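Local atomic coordinates of capsid protein (Penaeus vannamei nodavirus, PDB entry 5YKZ), a protein that forms the shell of a shrimp nodavirus, the part modelled being its protruding domain, which probably pairs into the dimeric spikes of the particle surface. Residues 19-22 / 23-26. Residues are numbered along the deposited sequence; the frame is centred on the assembly and turned at random.
Sequences PEVS and GVAE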
loop_
_atom_site.group_PDB
_atom_site.type_symbol
_atom_site.label_atom_id
_atom_site.label_comp_id
_atom_site.label_asym_id
_atom_site.label_seq_id
_atom_site.Cartn_x
_atom_site.Cartn_y
_atom_site.Cartn_z
ATOM N N PRO B 19 17.405 -9.471 -0.856
ATOM C CA PRO B 19 18.070 -10.779 -0.680
ATOM C C PRO B 19 19.001 -11.145 -1.798
ATOM O O PRO B 19 18.770 -10.879 -2.947
ATOM C CB PRO B 19 16.906 -11.774 -0.602
ATOM C CG PRO B 19 15.711 -10.957 -0.253
ATOM C CD PRO B 19 15.932 -9.596 -0.825
ATOM N N GLU B 20 20.076 -11.858 -1.409
ATOM C CA GLU B 20 21.125 -12.154 -2.375
ATOM C C GLU B 20 20.863 -13.372 -3.193
ATOM O O GLU B 20 21.469 -13.516 -4.270
ATOM C CB GLU B 20 22.508 -12.282 -1.719
ATOM C CG GLU B 20 22.974 -10.974 -1.122
ATOM C CD GLU B 20 23.374 -9.947 -2.144
ATOM O OE1 GLU B 20 23.317 -8.737 -1.820
ATOM O OE2 GLU B 20 23.826 -10.310 -3.251
ATOM N N VAL B 21 20.115 -14.284 -2.708
ATOM C CA VAL B 21 19.910 -15.579 -3.391
ATOM C C VAL B 21 18.421 -15.810 -3.789
ATOM O O VAL B 21 17.525 -15.694 -2.908
ATOM C CB VAL B 21 20.403 -16.787 -2.547
ATOM C CG1 VAL B 21 20.165 -18.144 -3.281
ATOM C CG2 VAL B 21 21.877 -16.582 -2.213
ATOM N N SER B 22 18.158 -16.116 -5.050
ATOM C CA SER B 22 16.825 -16.282 -5.523
ATOM C C SER B 22 16.099 -17.315 -4.769
ATOM O O SER B 22 16.616 -18.485 -4.626
ATOM C CB SER B 22 16.861 -16.659 -7.021
ATOM O OG SER B 22 17.411 -15.588 -7.708
ATOM N N GLY B 23 14.902 -17.022 -4.308
ATOM C CA GLY B 23 14.088 -18.003 -3.713
ATOM C C GLY B 23 14.412 -18.396 -2.271
ATOM O O GLY B 23 13.705 -19.242 -1.714
ATOM N N VAL B 24 15.400 -17.822 -1.658
ATOM C CA VAL B 24 15.867 -18.136 -0.305
ATOM C C VAL B 24 15.493 -16.945 0.592
ATOM O O VAL B 24 16.076 -15.916 0.447
ATOM C CB VAL B 24 17.351 -18.438 -0.276
ATOM C CG1 VAL B 24 17.741 -18.729 1.164
ATOM C CG2 VAL B 24 17.682 -19.680 -1.123
ATOM N N ALA B 25 14.621 -17.219 1.484
ATOM C CA ALA B 25 14.119 -16.130 2.389
ATOM C C ALA B 25 15.217 -15.684 3.371
ATOM O O ALA B 25 16.065 -16.553 3.774
ATOM C CB ALA B 25 12.990 -16.636 3.168
ATOM N N GLU B 26 15.339 -14.423 3.665
ATOM C CA GLU B 26 16.248 -13.904 4.672
ATOM C C GLU B 26 15.412 -13.176 5.729
ATOM O O GLU B 26 14.295 -12.675 5.490
ATOM C CB GLU B 26 17.191 -12.891 4.008
ATOM C CG GLU B 26 18.190 -13.464 3.013
ATOM C CD GLU B 26 19.097 -12.459 2.339
ATOM O OE1 GLU B 26 19.236 -11.268 2.853
ATOM O OE2 GLU B 26 19.825 -12.790 1.341
HETATM O O HOH W 1 15.213 -14.326 -1.689
HETATM O O HOH W 2 18.938 -14.990 -0.033
#
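Glu-26 reaches back across the loop and lays its carboxylate against Pro-19 and the start of Glu-20, and this is where the packing is close. Its OE2 takes the backbone N-H of Glu-20, with 2.9 Å from N to OE2 and a nearly straight N-H...O angle of 166°, although the donor comes from above the carboxylate plane; the N-H probably favours the charged form of the acid. The same OE2 lies 3.3 Å from Pro-19 CA, while Glu-26 CD lies 3.7 Å from Pro-19 CB, so the flat group rests on the buried proline. Beyond CG the glutamate chain runs extended (chi2 179°), which carries the carboxylate across to the other limb. Pro-19 itself leans on Leu-101 of strand 95-101.

At the far end the chain reverses through a type II beta turn from Val-21 to Val-24, part of the loop that leads from strand 7-15 into strand 26-30, an edge strand of the antiparallel sheet within this chain. Gly-23 occupies the third position, with a positive phi of 78° that suits a residue lacking CB. The closing bond from Val-24 N to Val-21 O is long, 3.3 Å, with the donor again above the carbonyl plane. Ser-22 OG is hydrogen-bonded to Ala-104 N.

The exposed side has a single apolar touch: Val-21 and Val-24 stand side by side and point the same way, meeting through CG1 of Val-21 and CG2 of Val-24 at 3.6 Å. Between the limbs, water does the bridging: one molecule joins the carbonyl oxygens of Val-21 and Val-24, and a second accepts from Val-21 N and also meets Val-24 O and, at 2.7 Å, Glu-26 OE2.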